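Local coordinates for protein alpha-14 giardin (Giardia lamblia, PDB 3CHJ) that binds calcium and, as an annexin, probably serves as a calcium-regulated structural element linking the phospholipid bilayer to the underlying axoneme, at residues R264-T269 with D305-L310; D31-A36 with E72-M77. All blocks are in the same frame, centred on the assembly; numbering follows the deposited sequence.

Contact 1: residues R264-T269 with D305-L310; sequences RLNRIT and DAIKLL
Thr269 meets Ile307 and Leu310 in a small, buried helix-to-helix contact within the fourth annexin repeat, where helices 262-272 and 301-310 run side by side in the same direction. Their local axes are inclined by 22° and come no closer than 11.2 Å, so side chains have to bridge the gap. Thr269 does most of this with its two branches. Its methyl CG2 stands anti to the backbone N and projects across to Leu310, lying 3.6 Å from CD1 and 3.7 Å from CB; the two side chains meet at about a right angle. The hydroxyl branch sits beside the backbone N, turned back toward its own helix. There OG1 donates to Leu265 O at 2.7 Å, with a C=O...O angle of 150° and the donor tilted 28° out of the carbonyl plane. Thr269 N reaches the same carbonyl oxygen from the other face of that plane at 3.0 Å. Trp311, just past the second segment, adds an indole NE1 bond to OG1, so the hydroxyl takes part in two hydrogen bonds. Ile307 brings the end of its longer branch to this polar group, CD1 lying 3.9 Å from Thr269 OG1 and 4.3 Å from Asn266 OD1. The Asn266 amide is itself engaged elsewhere, OD1 with Tyr303 OH and ND2 with Asp70 O. The chemistry implies a division of labour: methyl groups make the contact across the helices, while the buried polar atoms of Thr269 and Asn266 are satisfied by bonds that fix their rotation.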
ATOM      1  N   ARG A 264      -5.987  -7.012   4.009  1.00 19.11           N
ATOM      2  CA  ARG A 264      -4.669  -6.415   3.805  1.00 18.01           C
ATOM      3  C   ARG A 264      -4.066  -6.875   2.475  1.00 16.45           C
ATOM      4  O   ARG A 264      -3.538  -6.059   1.719  1.00 15.20           O
ATOM      5  CB  ARG A 264      -3.682  -6.628   4.978  1.00 18.81           C
ATOM      6  CG  ARG A 264      -2.245  -6.152   4.667  1.00 19.79           C
ATOM      7  CD  ARG A 264      -1.292  -6.240   5.859  1.00 20.41           C
ATOM      8  NE  ARG A 264      -1.178  -4.944   6.532  1.00 17.84           N
ATOM      9  CZ  ARG A 264      -0.683  -4.775   7.758  1.00 18.09           C
ATOM     10  NH1 ARG A 264      -0.315  -5.830   8.478  1.00 18.32           N
ATOM     11  NH2 ARG A 264      -0.563  -3.553   8.266  1.00 13.69           N
ATOM     12  N   LEU A 265      -4.151  -8.175   2.174  1.00 14.76           N
ATOM     13  CA  LEU A 265      -3.621  -8.663   0.904  1.00 13.66           C
ATOM     14  C   LEU A 265      -4.253  -7.909  -0.253  1.00 12.68           C
ATOM     15  O   LEU A 265      -3.552  -7.540  -1.212  1.00 12.82           O
ATOM     16  CB  LEU A 265      -3.843 -10.178   0.739  1.00 14.01           C
ATOM     17  CG  LEU A 265      -3.055 -11.069   1.714  1.00 14.81           C
ATOM     18  CD1 LEU A 265      -3.656 -12.482   1.757  1.00 16.18           C
ATOM     19  CD2 LEU A 265      -1.599 -11.142   1.332  1.00 15.53           C
ATOM     20  N   ASN A 266      -5.570  -7.714  -0.193  1.00 11.99           N
ATOM     21  CA  ASN A 266      -6.278  -7.044  -1.291  1.00 11.85           C
ATOM     22  C   ASN A 266      -5.785  -5.616  -1.476  1.00 11.64           C
ATOM     23  O   ASN A 266      -5.472  -5.205  -2.601  1.00 12.31           O
ATOM     24  CB  ASN A 266      -7.795  -7.043  -1.054  1.00 11.23           C
ATOM     25  CG  ASN A 266      -8.412  -8.399  -1.272  1.00 12.66           C
ATOM     26  OD1 ASN A 266      -7.743  -9.327  -1.755  1.00 13.87           O
ATOM     27  ND2 ASN A 266      -9.705  -8.516  -0.968  1.00 13.25           N
ATOM     28  N   ARG A 267      -5.740  -4.848  -0.388  1.00 11.51           N
ATOM     29  CA  ARG A 267      -5.390  -3.436  -0.552  1.00 10.75           C
ATOM     30  C   ARG A 267      -3.927  -3.266  -0.974  1.00 11.09           C
ATOM     31  O   ARG A 267      -3.612  -2.404  -1.808  1.00 10.74           O
ATOM     32  CB  ARG A 267      -5.727  -2.608   0.699  1.00 10.74           C
ATOM     33  CG  ARG A 267      -4.912  -2.963   1.910  1.00 11.62           C
ATOM     34  CD  ARG A 267      -5.219  -1.969   3.012  1.00 13.05           C
ATOM     35  NE  ARG A 267      -4.631  -2.386   4.280  1.00 12.89           N
ATOM     36  CZ  ARG A 267      -5.306  -2.960   5.267  1.00 13.85           C
ATOM     37  NH1 ARG A 267      -6.619  -3.198   5.152  1.00 14.69           N
ATOM     38  NH2 ARG A 267      -4.655  -3.300   6.377  1.00 16.17           N
ATOM     39  N   ILE A 268      -3.017  -4.079  -0.418  1.00 10.59           N
ATOM     40  CA  ILE A 268      -1.619  -3.957  -0.803  1.00 10.56           C
ATOM     41  C   ILE A 268      -1.465  -4.325  -2.281  1.00 10.23           C
ATOM     42  O   ILE A 268      -0.803  -3.618  -3.028  1.00 10.87           O
ATOM     43  CB  ILE A 268      -0.688  -4.849   0.064  1.00 11.31           C
ATOM     44  CG1 ILE A 268      -0.811  -4.489   1.562  1.00 12.76           C
ATOM     45  CG2 ILE A 268       0.735  -4.817  -0.472  1.00 10.61           C
ATOM     46  CD1 ILE A 268      -0.180  -3.180   1.943  1.00 18.09           C
ATOM     47  N   THR A 269      -2.139  -5.396  -2.707  1.00  9.38           N
ATOM     48  CA  THR A 269      -2.065  -5.837  -4.091  1.00  9.71           C
ATOM     49  C   THR A 269      -2.695  -4.779  -5.025  1.00  9.97           C
ATOM     50  O   THR A 269      -2.063  -4.338  -5.985  1.00 10.53           O
ATOM     51  CB  THR A 269      -2.721  -7.227  -4.249  1.00 10.17           C
ATOM     52  OG1 THR A 269      -2.048  -8.142  -3.368  1.00 10.89           O
ATOM     53  CG2 THR A 269      -2.642  -7.697  -5.711  1.00 11.88           C
ATOM     54  N   ASP A 305      -4.581 -17.883  -6.810  1.00 14.73           N
ATOM     55  CA  ASP A 305      -4.130 -17.750  -8.195  1.00 14.86           C
ATOM     56  C   ASP A 305      -4.191 -16.297  -8.645  1.00 14.14           C
ATOM     57  O   ASP A 305      -3.309 -15.830  -9.359  1.00 14.53           O
ATOM     58  CB  ASP A 305      -4.956 -18.664  -9.111  1.00 16.40           C
ATOM     59  CG  ASP A 305      -4.667 -20.155  -8.861  1.00 19.17           C
ATOM     60  OD1 ASP A 305      -3.603 -20.503  -8.299  1.00 22.17           O
ATOM     61  OD2 ASP A 305      -5.531 -20.979  -9.235  1.00 25.76           O
ATOM     62  N   ALA A 306      -5.214 -15.569  -8.193  1.00 13.15           N
ATOM     63  CA  ALA A 306      -5.357 -14.160  -8.550  1.00 12.56           C
ATOM     64  C   ALA A 306      -4.253 -13.291  -7.955  1.00 13.00           C
ATOM     65  O   ALA A 306      -3.726 -12.412  -8.639  1.00 12.78           O
ATOM     66  CB  ALA A 306      -6.735 -13.627  -8.136  1.00 12.91           C
ATOM     67  N   ILE A 307      -3.934 -13.513  -6.677  1.00 12.63           N
ATOM     68  CA  ILE A 307      -2.858 -12.770  -6.032  1.00 12.19           C
ATOM     69  C   ILE A 307      -1.533 -13.037  -6.747  1.00 12.98           C
ATOM     70  O   ILE A 307      -0.809 -12.085  -7.087  1.00 13.55           O
ATOM     71  CB  ILE A 307      -2.759 -13.089  -4.518  1.00 12.78           C
ATOM     72  CG1 ILE A 307      -4.039 -12.669  -3.790  1.00 12.69           C
ATOM     73  CG2 ILE A 307      -1.491 -12.458  -3.877  1.00 12.06           C
ATOM     74  CD1 ILE A 307      -4.414 -11.160  -3.864  1.00 13.99           C
ATOM     75  N   LYS A 308      -1.247 -14.314  -7.038  1.00 13.24           N
ATOM     76  CA  LYS A 308      -0.003 -14.694  -7.747  1.00 13.94           C
ATOM     77  C   LYS A 308       0.063 -14.018  -9.111  1.00 13.49           C
ATOM     78  O   LYS A 308       1.114 -13.477  -9.491  1.00 13.90           O
ATOM     79  CB  LYS A 308       0.100 -16.215  -7.939  1.00 14.85           C
ATOM     80  CG  LYS A 308       0.536 -16.960  -6.696  1.00 17.42           C
ATOM     81  CD  LYS A 308       0.826 -18.420  -6.966  1.00 22.61           C
ATOM     82  CE  LYS A 308      -0.474 -19.220  -7.105  1.00 24.73           C
ATOM     83  NZ  LYS A 308      -0.256 -20.700  -7.009  1.00 29.16           N
ATOM     84  N   LEU A 309      -1.058 -14.019  -9.843  1.00 12.83           N
ATOM     85  CA  LEU A 309      -1.080 -13.438 -11.184  1.00 12.99           C
ATOM     86  C   LEU A 309      -0.912 -11.912 -11.171  1.00 12.05           C
ATOM     87  O   LEU A 309      -0.193 -11.338 -11.990  1.00 13.12           O
ATOM     88  CB  LEU A 309      -2.390 -13.827 -11.895  1.00 12.79           C
ATOM     89  CG  LEU A 309      -2.540 -13.398 -13.352  1.00 15.95           C
ATOM     90  CD1 LEU A 309      -1.363 -13.868 -14.188  1.00 17.35           C
ATOM     91  CD2 LEU A 309      -3.854 -13.965 -13.886  1.00 15.34           C
ATOM     92  N   LEU A 310      -1.571 -11.234 -10.238  1.00 11.46           N
ATOM     93  CA  LEU A 310      -1.474  -9.769 -10.186  1.00 11.47           C
ATOM     94  C   LEU A 310      -0.054  -9.316  -9.931  1.00 11.87           C
ATOM     95  O   LEU A 310       0.380  -8.292 -10.471  1.00 12.31           O
ATOM     96  CB  LEU A 310      -2.384  -9.220  -9.080  1.00 11.50           C
ATOM     97  CG  LEU A 310      -3.860  -9.220  -9.492  1.00 12.18           C
ATOM     98  CD1 LEU A 310      -4.773  -9.037  -8.250  1.00 12.04           C
ATOM     99  CD2 LEU A 310      -4.143  -8.157 -10.532  1.00 11.35           C
TER

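Contact 2: residues D31-A36 with E72-M77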
ATOM      1  N   ASP A  31      -9.992 -14.427 -15.927  1.00 16.37           N
ATOM      2  CA  ASP A  31     -10.157 -13.381 -16.915  1.00 16.46           C
ATOM      3  C   ASP A  31     -10.403 -12.027 -16.253  1.00 15.34           C
ATOM      4  O   ASP A  31     -10.042 -10.992 -16.802  1.00 15.46           O
ATOM      5  CB  ASP A  31     -11.289 -13.701 -17.897  1.00 17.56           C
ATOM      6  CG  ASP A  31     -10.925 -14.819 -18.873  1.00 21.94           C
ATOM      7  OD1 ASP A  31      -9.738 -15.200 -18.970  1.00 24.76           O
ATOM      8  OD2 ASP A  31     -11.846 -15.318 -19.552  1.00 24.75           O
ATOM      9  N   LEU A  32     -11.047 -12.038 -15.089  1.00 14.37           N
ATOM     10  CA  LEU A  32     -11.263 -10.794 -14.359  1.00 13.77           C
ATOM     11  C   LEU A  32      -9.942 -10.135 -14.003  1.00 13.82           C
ATOM     12  O   LEU A  32      -9.861  -8.907 -13.983  1.00 13.58           O
ATOM     13  CB  LEU A  32     -12.076 -11.024 -13.077  1.00 13.55           C
ATOM     14  CG  LEU A  32     -13.475 -11.633 -13.287  1.00 14.75           C
ATOM     15  CD1 LEU A  32     -14.104 -11.952 -11.950  1.00 15.15           C
ATOM     16  CD2 LEU A  32     -14.353 -10.685 -14.099  1.00 16.96           C
ATOM     17  N   ILE A  33      -8.941 -10.963 -13.699  1.00 13.88           N
ATOM     18  CA  ILE A  33      -7.610 -10.490 -13.317  1.00 14.32           C
ATOM     19  C   ILE A  33      -6.790 -10.110 -14.546  1.00 14.77           C
ATOM     20  O   ILE A  33      -6.101  -9.080 -14.548  1.00 14.84           O
ATOM     21  CB  ILE A  33      -6.872 -11.545 -12.472  1.00 14.07           C
ATOM     22  CG1 ILE A  33      -7.656 -11.881 -11.196  1.00 13.98           C
ATOM     23  CG2 ILE A  33      -5.464 -11.082 -12.151  1.00 14.97           C
ATOM     24  CD1 ILE A  33      -7.969 -10.683 -10.259  1.00 15.47           C
ATOM     25  N   GLU A  34      -6.888 -10.917 -15.608  1.00 14.90           N
ATOM     26  CA  GLU A  34      -6.270 -10.552 -16.884  1.00 16.36           C
ATOM     27  C   GLU A  34      -6.749  -9.189 -17.383  1.00 15.87           C
ATOM     28  O   GLU A  34      -5.947  -8.345 -17.820  1.00 15.40           O
ATOM     29  CB  GLU A  34      -6.461 -11.664 -17.928  1.00 17.28           C
ATOM     30  CG  GLU A  34      -5.750 -12.977 -17.552  1.00 22.09           C
ATOM     31  CD  GLU A  34      -4.206 -12.915 -17.629  1.00 26.98           C
ATOM     32  OE1 GLU A  34      -3.584 -14.003 -17.695  1.00 30.75           O
ATOM     33  OE2 GLU A  34      -3.605 -11.816 -17.599  1.00 28.12           O
ATOM     34  N   ILE A  35      -8.052  -8.939 -17.269  1.00 14.74           N
ATOM     35  CA  ILE A  35      -8.607  -7.660 -17.664  1.00 14.39           C
ATOM     36  C   ILE A  35      -7.963  -6.524 -16.819  1.00 14.30           C
ATOM     37  O   ILE A  35      -7.546  -5.497 -17.342  1.00 14.69           O
ATOM     38  CB  ILE A  35     -10.152  -7.689 -17.557  1.00 14.39           C
ATOM     39  CG1 ILE A  35     -10.743  -8.569 -18.673  1.00 14.52           C
ATOM     40  CG2 ILE A  35     -10.742  -6.318 -17.669  1.00 14.19           C
ATOM     41  CD1 ILE A  35     -12.223  -8.963 -18.441  1.00 15.44           C
ATOM     42  N   ALA A  36      -7.829  -6.740 -15.507  1.00 13.63           N
ATOM     43  CA  ALA A  36      -7.214  -5.720 -14.655  1.00 13.73           C
ATOM     44  C   ALA A  36      -5.776  -5.413 -15.035  1.00 14.28           C
ATOM     45  O   ALA A  36      -5.346  -4.263 -14.916  1.00 14.38           O
ATOM     46  CB  ALA A  36      -7.292  -6.115 -13.172  1.00 13.45           C
ATOM     47  N   GLU A  72     -14.249 -10.994  -4.685  1.00 15.15           N
ATOM     48  CA  GLU A  72     -15.116  -9.895  -5.144  1.00 15.05           C
ATOM     49  C   GLU A  72     -14.526  -8.537  -4.734  1.00 14.95           C
ATOM     50  O   GLU A  72     -14.468  -7.598  -5.537  1.00 14.97           O
ATOM     51  CB  GLU A  72     -16.543 -10.002  -4.579  1.00 16.13           C
ATOM     52  CG  GLU A  72     -17.370  -8.826  -5.026  1.00 17.86           C
ATOM     53  CD  GLU A  72     -18.711  -8.663  -4.360  1.00 22.63           C
ATOM     54  OE1 GLU A  72     -19.103  -9.506  -3.523  1.00 24.24           O
ATOM     55  OE2 GLU A  72     -19.379  -7.651  -4.681  1.00 23.95           O
ATOM     56  N   SER A  73     -14.095  -8.467  -3.483  1.00 14.54           N
ATOM     57  CA  SER A  73     -13.529  -7.234  -2.934  1.00 14.84           C
ATOM     58  C   SER A  73     -12.280  -6.842  -3.706  1.00 13.47           C
ATOM     59  O   SER A  73     -12.098  -5.673  -4.081  1.00 14.02           O
ATOM     60  CB  SER A  73     -13.219  -7.429  -1.470  1.00 15.50           C
ATOM     61  OG  SER A  73     -14.457  -7.544  -0.767  1.00 20.60           O
ATOM     62  N   LEU A  74     -11.444  -7.828  -3.982  1.00 12.24           N
ATOM     63  CA  LEU A  74     -10.237  -7.595  -4.758  1.00 11.86           C
ATOM     64  C   LEU A  74     -10.550  -7.041  -6.139  1.00 12.23           C
ATOM     65  O   LEU A  74     -10.009  -5.996  -6.525  1.00 12.15           O
ATOM     66  CB  LEU A  74      -9.435  -8.905  -4.877  1.00 12.01           C
ATOM     67  CG  LEU A  74      -8.191  -8.868  -5.770  1.00 11.41           C
ATOM     68  CD1 LEU A  74      -7.139  -7.896  -5.150  1.00 11.66           C
ATOM     69  CD2 LEU A  74      -7.647 -10.271  -5.880  1.00 13.20           C
ATOM     70  N   VAL A  75     -11.429  -7.724  -6.880  1.00 12.15           N
ATOM     71  CA  VAL A  75     -11.780  -7.278  -8.236  1.00 12.65           C
ATOM     72  C   VAL A  75     -12.323  -5.846  -8.235  1.00 12.44           C
ATOM     73  O   VAL A  75     -11.938  -5.024  -9.069  1.00 12.89           O
ATOM     74  CB  VAL A  75     -12.784  -8.268  -8.903  1.00 13.84           C
ATOM     75  CG1 VAL A  75     -13.350  -7.711 -10.192  1.00 14.84           C
ATOM     76  CG2 VAL A  75     -12.088  -9.601  -9.164  1.00 15.90           C
ATOM     77  N   LEU A  76     -13.219  -5.531  -7.301  1.00 12.76           N
ATOM     78  CA  LEU A  76     -13.773  -4.162  -7.245  1.00 13.12           C
ATOM     79  C   LEU A  76     -12.682  -3.121  -7.009  1.00 13.52           C
ATOM     80  O   LEU A  76     -12.738  -2.032  -7.592  1.00 14.82           O
ATOM     81  CB  LEU A  76     -14.872  -4.061  -6.193  1.00 13.97           C
ATOM     82  CG  LEU A  76     -16.123  -4.862  -6.572  1.00 14.29           C
ATOM     83  CD1 LEU A  76     -17.109  -4.900  -5.404  1.00 15.30           C
ATOM     84  CD2 LEU A  76     -16.799  -4.347  -7.836  1.00 16.87           C
ATOM     85  N   MET A  77     -11.676  -3.471  -6.210  1.00 12.74           N
ATOM     86  CA  MET A  77     -10.567  -2.542  -5.939  1.00 13.59           C
ATOM     87  C   MET A  77      -9.754  -2.308  -7.205  1.00 13.25           C
ATOM     88  O   MET A  77      -9.176  -1.223  -7.398  1.00 13.93           O
ATOM     89  CB  MET A  77      -9.646  -3.091  -4.855  1.00 13.77           C
ATOM     90  CG  MET A  77     -10.210  -3.094  -3.440  1.00 16.13           C
ATOM     91  SD  MET A  77      -8.835  -3.480  -2.305  1.00 16.52           S
ATOM     92  CE  MET A  77      -9.724  -3.850  -0.772  1.00 18.45           C
TER
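Leu32 and Val75 are the nearest pair where helix 31-38 lies along helix 69-78; their CA atoms are 7.1 Å apart, and the local axes run nearly parallel, 22° apart. Starting at CB, Leu32 points toward the other helix, and CB itself lies 4.2 Å from Val75 CG2. CG sits beside the backbone N (chi1 -59°), carrying the chain across the valine at about a right angle. From there the branches part: CD1 continues the extended chain and also lies 4.2 Å from Val75 CG2, while CD2 turns away from that methyl. CB and CD1 thus both rest against one methyl group. Val75 CG2 has a third neighbour in Ile33, whose CD1 comes to 4.4 Å and at the same distance also touches Leu74 CD2. All these approaches are apolar and rather loose, and together the two segments bury just 141 Å². Leu32 also touches Val19 of helix 12-24. The backbone here has a polar detail: the Ala36 N bond to Leu32 O is weak at 3.3 Å, and the same carbonyl oxygen is also bonded to Tyr79 OH. Aliphatic side chains meeting between nearly parallel helices, as here, are in keeping with the compact all-helical bundles from which the annexin fold is built.

From the N terminus, the chain passes through residues 31-36 and, 35 mostly helical residues later, comes back beside them in the same direction as residues 72-77, closing contact 2. Far downstream, residues 264-269 and 305-310 close contact 1 over an intervening stretch of the same length. The two loops follow one another without nesting or crossing. Their centres are about 10 Å apart, and they touch directly. Ile33 lies against helix 301-310, with CG2 3.6 Å from Leu310 CD2, while Asn266 packs on Ser73 and Leu74. Through these residues four helices join, tying the N-terminal part of the chain to its C-terminal part.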